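PDB 2I5I: carbohydrate deacetylase from Enterococcus faecalis, which probably removes acetyl groups from acetylated carbohydrates, a step in oligosaccharide breakdown, as a magnesium-dependent homodimer of the YdjC family. Local coordinates for residues A11-Y16 against N212-F217; A38-P43 against I61-T66. All coordinates share one frame; numbering follows the deposited sequence.

Overall arrangement
Both contacts join C-terminal ends of strands in one parallel sheet. Contact 1 ties the end of strand 6-11 and the loop after it to the end of strand 208-213. Contact 2 ties the end of strand 35-38 to strand 60-65. Their centres lie about 11 Å apart. They meet through residues 13-16: Phe14 O is 3.0 Å from Leu39 N, and Gly15 O is 2.7 Å from Ser42 OG, both probable hydrogen bonds. Asp13 of contact 1, His64 of contact 2 and His130, the last a predicted magnesium ligand, are grouped in a way consistent with a metal site that holds no metal here. Asp13 OD1 and His64 NE2 are 3.3 Å apart.

Contact 1: A11-Y16 against N212-F217; sequences ADDFGY and NCHPAF
With chi1 at -64°, Asp12 places its carboxylate anti to its own carbonyl carbon, beside Asn212 ND2 and the His214 ring. The His214 ring is set the same way, chi1 -59°, which brings its NE2 and CD2 end back toward Asp12 and Asp13. Asn212 ND2 donates a nearly straight hydrogen bond of 3.1 Å to Asp12 OD2. The acceptor lies in the amide plane, but the donor meets it from above the carboxylate plane. A water bridges the same OD2 to His214 NE2 and lies in the ring plane, 2.6 Å from NE2. Asp12 CB comes to 3.7 Å from His214 NE2. Asp13 OD2 comes to the ring edge at CD2, 3.6 Å away.

The backbone pairs in parallel: Asp12 N donates to Cys213 O at 2.8 Å. On the sheet face that carries Ala11 and Cys213, Ala11 CB rests on Pro215 CD at 3.7 Å. A second water donates to both Asp12 O and Pro215 O and links the two segments past the pairing of Ala11 with Cys213.

Each aspartate also has an arginine partner: Asp12 OD1 forms a salt bridge with Arg156, and Asp13 OD2 one with Arg232. These links would help to fix the carboxylates. Acidic residues and a histidine gathered at the C-terminal ends of parallel strands fit the probable metal-dependent active site of a YdjC deacetylase.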
ATOM      1  N   ALA A  11      -4.997  -0.573  24.884  1.00 22.47           N
ATOM      2  CA  ALA A  11      -4.680   0.842  25.024  1.00 16.62           C
ATOM      3  C   ALA A  11      -5.935   1.675  24.846  1.00 14.22           C
ATOM      4  O   ALA A  11      -6.556   1.648  23.781  1.00 19.43           O
ATOM      5  CB  ALA A  11      -3.632   1.256  23.992  1.00 20.81           C
ATOM      6  N   ASP A  12      -6.336   2.425  25.861  1.00 19.61           N
ATOM      7  CA  ASP A  12      -7.476   3.312  25.708  1.00 19.85           C
ATOM      8  C   ASP A  12      -7.095   4.600  24.965  1.00 23.94           C
ATOM      9  O   ASP A  12      -5.932   5.024  24.992  1.00 20.15           O
ATOM     10  CB  ASP A  12      -8.054   3.624  27.095  1.00 19.47           C
ATOM     11  CG  ASP A  12      -8.614   2.399  27.793  1.00 29.15           C
ATOM     12  OD1 ASP A  12      -8.504   1.275  27.258  1.00 24.14           O
ATOM     13  OD2 ASP A  12      -9.174   2.564  28.902  1.00 27.57           O
ATOM     14  N   ASP A  13      -8.055   5.192  24.281  1.00 21.68           N
ATOM     15  CA  ASP A  13      -7.997   6.525  23.714  1.00 19.77           C
ATOM     16  C   ASP A  13      -7.376   6.594  22.323  1.00 20.71           C
ATOM     17  O   ASP A  13      -6.865   7.644  21.922  1.00 20.21           O
ATOM     18  CB  ASP A  13      -7.229   7.479  24.645  1.00 20.09           C
ATOM     19  CG  ASP A  13      -7.933   7.752  25.960  1.00 29.80           C
ATOM     20  OD1 ASP A  13      -9.155   7.510  26.003  1.00 28.74           O
ATOM     21  OD2 ASP A  13      -7.294   8.196  26.947  1.00 25.28           O
ATOM     22  N   PHE A  14      -7.448   5.524  21.550  1.00 20.64           N
ATOM     23  CA  PHE A  14      -7.046   5.627  20.124  1.00 20.11           C
ATOM     24  C   PHE A  14      -7.790   6.746  19.437  1.00 20.39           C
ATOM     25  O   PHE A  14      -8.991   6.947  19.644  1.00 17.98           O
ATOM     26  CB  PHE A  14      -7.270   4.293  19.420  1.00 22.67           C
ATOM     27  CG  PHE A  14      -6.414   4.100  18.170  1.00 18.74           C
ATOM     28  CD1 PHE A  14      -5.031   4.017  18.302  1.00 17.20           C
ATOM     29  CD2 PHE A  14      -7.015   4.007  16.932  1.00 17.85           C
ATOM     30  CE1 PHE A  14      -4.256   3.845  17.162  1.00 22.58           C
ATOM     31  CE2 PHE A  14      -6.244   3.828  15.787  1.00 25.35           C
ATOM     32  CZ  PHE A  14      -4.875   3.737  15.928  1.00 22.00           C
ATOM     33  N   GLY A  15      -7.130   7.547  18.594  1.00 16.81           N
ATOM     34  CA  GLY A  15      -7.762   8.653  17.920  1.00 19.89           C
ATOM     35  C   GLY A  15      -7.979   9.880  18.781  1.00 16.63           C
ATOM     36  O   GLY A  15      -8.530  10.869  18.293  1.00 19.74           O
ATOM     37  N   TYR A  16      -7.568   9.840  20.045  1.00 18.14           N
ATOM     38  CA  TYR A  16      -7.740  10.971  20.943  1.00 14.94           C
ATOM     39  C   TYR A  16      -7.042  12.192  20.359  1.00 19.07           C
ATOM     40  O   TYR A  16      -7.618  13.261  20.140  1.00 25.40           O
ATOM     41  CB  TYR A  16      -7.220  10.598  22.319  1.00 20.90           C
ATOM     42  CG  TYR A  16      -7.608  11.487  23.473  1.00 21.33           C
ATOM     43  CD1 TYR A  16      -8.640  12.415  23.387  1.00 22.87           C
ATOM     44  CD2 TYR A  16      -6.914  11.380  24.669  1.00 23.49           C
ATOM     45  CE1 TYR A  16      -8.950  13.202  24.478  1.00 22.08           C
ATOM     46  CE2 TYR A  16      -7.230  12.167  25.765  1.00 24.28           C
ATOM     47  CZ  TYR A  16      -8.252  13.079  25.658  1.00 29.33           C
ATOM     48  OH  TYR A  16      -8.569  13.867  26.750  1.00 37.77           O
ATOM     49  N   ASN A 212      -5.821  -2.685  31.088  1.00 22.75           N
ATOM     50  CA  ASN A 212      -5.933  -1.522  30.196  1.00 18.55           C
ATOM     51  C   ASN A 212      -4.739  -0.600  30.474  1.00 23.87           C
ATOM     52  O   ASN A 212      -3.999  -0.716  31.466  1.00 22.99           O
ATOM     53  CB  ASN A 212      -7.259  -0.799  30.320  1.00 21.62           C
ATOM     54  CG  ASN A 212      -7.429   0.056  31.550  1.00 23.29           C
ATOM     55  OD1 ASN A 212      -6.979  -0.344  32.625  1.00 30.78           O
ATOM     56  ND2 ASN A 212      -8.080   1.199  31.411  1.00 29.00           N
ATOM     57  N   CYS A 213      -4.541   0.323  29.527  1.00 22.60           N
ATOM     58  CA  CYS A 213      -3.398   1.225  29.662  1.00 18.99           C
ATOM     59  C   CYS A 213      -3.592   2.456  28.777  1.00 19.49           C
ATOM     60  O   CYS A 213      -4.501   2.455  27.960  1.00 20.57           O
ATOM     61  CB  CYS A 213      -2.097   0.514  29.299  1.00 20.73           C
ATOM     62  SG  CYS A 213      -2.072  -0.277  27.672  1.00 23.39           S
ATOM     63  N   HIS A 214      -2.731   3.455  28.962  1.00 21.72           N
ATOM     64  CA  HIS A 214      -2.857   4.694  28.217  1.00 19.71           C
ATOM     65  C   HIS A 214      -1.522   5.174  27.624  1.00 21.16           C
ATOM     66  O   HIS A 214      -1.020   6.269  27.901  1.00 25.60           O
ATOM     67  CB  HIS A 214      -3.453   5.743  29.135  1.00 21.42           C
ATOM     68  CG  HIS A 214      -4.803   5.398  29.698  1.00 22.44           C
ATOM     69  ND1 HIS A 214      -4.987   4.514  30.744  1.00 26.10           N
ATOM     70  CD2 HIS A 214      -6.031   5.846  29.361  1.00 25.98           C
ATOM     71  CE1 HIS A 214      -6.280   4.430  31.009  1.00 26.67           C
ATOM     72  NE2 HIS A 214      -6.948   5.233  30.186  1.00 29.50           N
ATOM     73  N   PRO A 215      -0.913   4.362  26.776  1.00 22.21           N
ATOM     74  CA  PRO A 215       0.325   4.802  26.113  1.00 18.24           C
ATOM     75  C   PRO A 215      -0.011   5.945  25.153  1.00 18.42           C
ATOM     76  O   PRO A 215      -1.106   6.036  24.609  1.00 19.53           O
ATOM     77  CB  PRO A 215       0.788   3.595  25.327  1.00 21.11           C
ATOM     78  CG  PRO A 215      -0.345   2.626  25.294  1.00 20.81           C
ATOM     79  CD  PRO A 215      -1.327   3.026  26.354  1.00 27.72           C
ATOM     80  N   ALA A 216       0.955   6.821  24.933  1.00 22.69           N
ATOM     81  CA  ALA A 216       0.902   7.930  24.010  1.00 18.26           C
ATOM     82  C   ALA A 216       2.303   8.539  23.861  1.00 20.63           C
ATOM     83  O   ALA A 216       3.116   8.354  24.752  1.00 18.71           O
ATOM     84  CB  ALA A 216      -0.037   9.027  24.467  1.00 19.11           C
ATOM     85  N   PHE A 217       2.494   9.213  22.737  1.00 21.86           N
ATOM     86  CA  PHE A 217       3.488  10.250  22.585  1.00 19.32           C
ATOM     87  C   PHE A 217       2.784  11.543  22.990  1.00 21.20           C
ATOM     88  O   PHE A 217       1.553  11.606  22.963  1.00 19.75           O
ATOM     89  CB  PHE A 217       4.061  10.340  21.175  1.00 17.09           C
ATOM     90  CG  PHE A 217       4.765   9.089  20.691  1.00 14.76           C
ATOM     91  CD1 PHE A 217       5.461   8.221  21.513  1.00 15.82           C
ATOM     92  CD2 PHE A 217       4.745   8.750  19.339  1.00 14.62           C
ATOM     93  CE1 PHE A 217       6.119   7.108  20.986  1.00 15.54           C
ATOM     94  CE2 PHE A 217       5.365   7.651  18.800  1.00 17.83           C
ATOM     95  CZ  PHE A 217       6.045   6.800  19.649  1.00 16.28           C
TER
HETATM   96  O   HOH W   1      -3.647   6.507  25.562  1.00 24.72           O
HETATM   97  O   HOH W   2      -9.573   5.253  29.909  1.00 44.68           O

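Contact 2: A38-P43 against I61-T66; sequences ALPTSP and IGVHLT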
ATOM      1  N   ALA A  38     -11.077   3.112  20.373  1.00 16.10           N
ATOM      2  CA  ALA A  38     -11.039   4.390  19.685  1.00 18.61           C
ATOM      3  C   ALA A  38     -12.244   5.282  19.912  1.00 24.11           C
ATOM      4  O   ALA A  38     -13.372   4.787  19.986  1.00 20.64           O
ATOM      5  CB  ALA A  38     -10.920   4.091  18.182  1.00 20.90           C
ATOM      6  N   LEU A  39     -11.997   6.591  19.984  1.00 18.31           N
ATOM      7  CA  LEU A  39     -13.042   7.589  20.172  1.00 18.36           C
ATOM      8  C   LEU A  39     -13.590   8.146  18.872  1.00 19.38           C
ATOM      9  O   LEU A  39     -13.010   9.061  18.271  1.00 21.11           O
ATOM     10  CB  LEU A  39     -12.493   8.724  21.026  1.00 20.37           C
ATOM     11  CG  LEU A  39     -11.981   8.415  22.433  1.00 19.75           C
ATOM     12  CD1 LEU A  39     -10.878   9.387  22.818  1.00 27.68           C
ATOM     13  CD2 LEU A  39     -13.142   8.473  23.442  1.00 23.23           C
ATOM     14  N   PRO A  40     -14.745   7.702  18.389  1.00 17.54           N
ATOM     15  CA  PRO A  40     -15.372   8.348  17.244  1.00 16.30           C
ATOM     16  C   PRO A  40     -15.782   9.803  17.458  1.00 16.37           C
ATOM     17  O   PRO A  40     -16.026  10.558  16.508  1.00 22.58           O
ATOM     18  CB  PRO A  40     -16.658   7.530  16.997  1.00 26.27           C
ATOM     19  CG  PRO A  40     -16.783   6.611  18.150  1.00 24.98           C
ATOM     20  CD  PRO A  40     -15.513   6.558  18.915  1.00 21.80           C
ATOM     21  N   THR A  41     -15.879  10.232  18.710  1.00 21.03           N
ATOM     22  CA  THR A  41     -16.256  11.585  19.071  1.00 20.15           C
ATOM     23  C   THR A  41     -15.091  12.545  18.864  1.00 26.80           C
ATOM     24  O   THR A  41     -15.238  13.764  18.925  1.00 26.55           O
ATOM     25  CB  THR A  41     -16.720  11.669  20.544  1.00 23.70           C
ATOM     26  OG1 THR A  41     -15.922  10.812  21.361  1.00 22.90           O
ATOM     27  CG2 THR A  41     -18.165  11.188  20.610  1.00 20.65           C
ATOM     28  N   SER A  42     -13.922  11.953  18.598  1.00 28.00           N
ATOM     29  CA  SER A  42     -12.733  12.764  18.339  1.00 22.97           C
ATOM     30  C   SER A  42     -12.565  13.142  16.883  1.00 17.36           C
ATOM     31  O   SER A  42     -12.720  12.364  15.953  1.00 19.38           O
ATOM     32  CB  SER A  42     -11.497  11.967  18.786  1.00 23.63           C
ATOM     33  OG  SER A  42     -10.360  12.819  18.784  1.00 29.49           O
ATOM     34  N   PRO A  43     -12.212  14.390  16.594  1.00 20.31           N
ATOM     35  CA  PRO A  43     -12.127  14.746  15.158  1.00 24.83           C
ATOM     36  C   PRO A  43     -11.018  13.988  14.432  1.00 18.82           C
ATOM     37  O   PRO A  43     -11.050  13.832  13.212  1.00 28.33           O
ATOM     38  CB  PRO A  43     -11.848  16.241  15.199  1.00 26.67           C
ATOM     39  CG  PRO A  43     -11.359  16.541  16.559  1.00 26.60           C
ATOM     40  CD  PRO A  43     -11.901  15.487  17.495  1.00 24.53           C
ATOM     41  N   ILE A  61      -9.086  -3.329  17.186  1.00 18.02           N
ATOM     42  CA  ILE A  61      -9.662  -2.057  17.576  1.00 16.54           C
ATOM     43  C   ILE A  61     -11.158  -2.141  17.922  1.00 19.30           C
ATOM     44  O   ILE A  61     -11.936  -2.617  17.100  1.00 19.42           O
ATOM     45  CB  ILE A  61      -9.494  -1.009  16.452  1.00 16.93           C
ATOM     46  CG1 ILE A  61      -8.032  -0.872  16.015  1.00 17.00           C
ATOM     47  CG2 ILE A  61     -10.089   0.324  16.853  1.00 20.67           C
ATOM     48  CD1 ILE A  61      -7.866   0.112  14.869  1.00 21.22           C
ATOM     49  N   GLY A  62     -11.500  -1.671  19.109  1.00 18.67           N
ATOM     50  CA  GLY A  62     -12.867  -1.597  19.606  1.00 20.32           C
ATOM     51  C   GLY A  62     -13.308  -0.151  19.728  1.00 24.44           C
ATOM     52  O   GLY A  62     -12.559   0.800  19.445  1.00 21.05           O
ATOM     53  N   VAL A  63     -14.556   0.041  20.173  1.00 19.82           N
ATOM     54  CA  VAL A  63     -15.117   1.392  20.244  1.00 18.57           C
ATOM     55  C   VAL A  63     -15.140   1.884  21.693  1.00 23.25           C
ATOM     56  O   VAL A  63     -15.648   1.212  22.599  1.00 19.57           O
ATOM     57  CB  VAL A  63     -16.508   1.467  19.594  1.00 18.72           C
ATOM     58  CG1 VAL A  63     -17.488   0.464  20.209  1.00 22.47           C
ATOM     59  CG2 VAL A  63     -17.097   2.869  19.672  1.00 18.70           C
ATOM     60  N   HIS A  64     -14.558   3.061  21.903  1.00 19.56           N
ATOM     61  CA  HIS A  64     -14.448   3.759  23.161  1.00 20.00           C
ATOM     62  C   HIS A  64     -15.615   4.733  23.329  1.00 24.94           C
ATOM     63  O   HIS A  64     -15.582   5.884  22.894  1.00 19.34           O
ATOM     64  CB  HIS A  64     -13.127   4.525  23.220  1.00 25.91           C
ATOM     65  CG  HIS A  64     -12.507   4.645  24.575  1.00 23.04           C
ATOM     66  ND1 HIS A  64     -12.493   3.629  25.492  1.00 17.99           N
ATOM     67  CD2 HIS A  64     -11.855   5.664  25.176  1.00 22.12           C
ATOM     68  CE1 HIS A  64     -11.877   3.997  26.595  1.00 22.67           C
ATOM     69  NE2 HIS A  64     -11.474   5.246  26.430  1.00 21.92           N
ATOM     70  N   LEU A  65     -16.712   4.262  23.942  1.00 21.65           N
ATOM     71  CA  LEU A  65     -17.857   5.154  24.141  1.00 23.43           C
ATOM     72  C   LEU A  65     -17.555   6.205  25.202  1.00 14.97           C
ATOM     73  O   LEU A  65     -16.737   5.940  26.081  1.00 20.64           O
ATOM     74  CB  LEU A  65     -19.088   4.351  24.559  1.00 18.62           C
ATOM     75  CG  LEU A  65     -19.567   3.257  23.604  1.00 14.68           C
ATOM     76  CD1 LEU A  65     -20.629   2.447  24.354  1.00 23.91           C
ATOM     77  CD2 LEU A  65     -20.111   3.804  22.305  1.00 18.71           C
ATOM     78  N   THR A  66     -18.194   7.371  25.140  1.00 16.95           N
ATOM     79  CA  THR A  66     -18.006   8.428  26.105  1.00 18.41           C
ATOM     80  C   THR A  66     -19.254   9.277  26.353  1.00 18.43           C
ATOM     81  O   THR A  66     -20.139   9.446  25.508  1.00 23.67           O
ATOM     82  CB  THR A  66     -16.851   9.380  25.673  1.00 19.24           C
ATOM     83  OG1 THR A  66     -16.563  10.289  26.739  1.00 19.48           O
ATOM     84  CG2 THR A  66     -17.266  10.164  24.456  1.00 24.81           C
TER
HETATM   85  O   HOH W   3     -16.741   8.036  21.708  1.00 23.86           O
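Ala38 pairs with strand 60-65 through two backbone hydrogen bonds. Its N donates to Gly62 O at 2.9 Å, and its O accepts from His64 N at 2.8 Å. This is parallel pairing, with Ala38 and Val63 on the same face of the sheet. The methyl of Ala38 also touches Ile61 CG2 at 4.1 Å.

Leu39 runs alongside His64. Its CD2 comes to the imidazole edge, near the ring plane and 3.5 Å from His64 CD2, while Leu39 CG lies in that plane. The far side of that ring is held by Asp128, which is hydrogen-bonded to His64 ND1 and so helps to fix the ring's rotation.

Pro40 lies roughly perpendicular to Val63, its CG 4.1 Å from Val63 CG2. Val63 CG2 is anti to the backbone N, chi1 of the residue being 56°, and this branch alone reaches the proline.

Thr41 sits within a type I turn from Leu39 to Ser42 and is turned toward the strand segment. Its OG1 lies 3.4 Å from Thr66 CG2 and donates to a water, which in turn donates to His64 O at 2.7 Å.

Strand 35-38, helix 45-55 and parallel strand 60-65 form a beta-alpha-beta crossover. Helices 45-55 and 103-117 cover the face of Ala38 and Val63, through Phe45 on Ala38 and Phe117 on Ile61 and Val63. Asp13 of strand 13-14 touches Leu39 and His64.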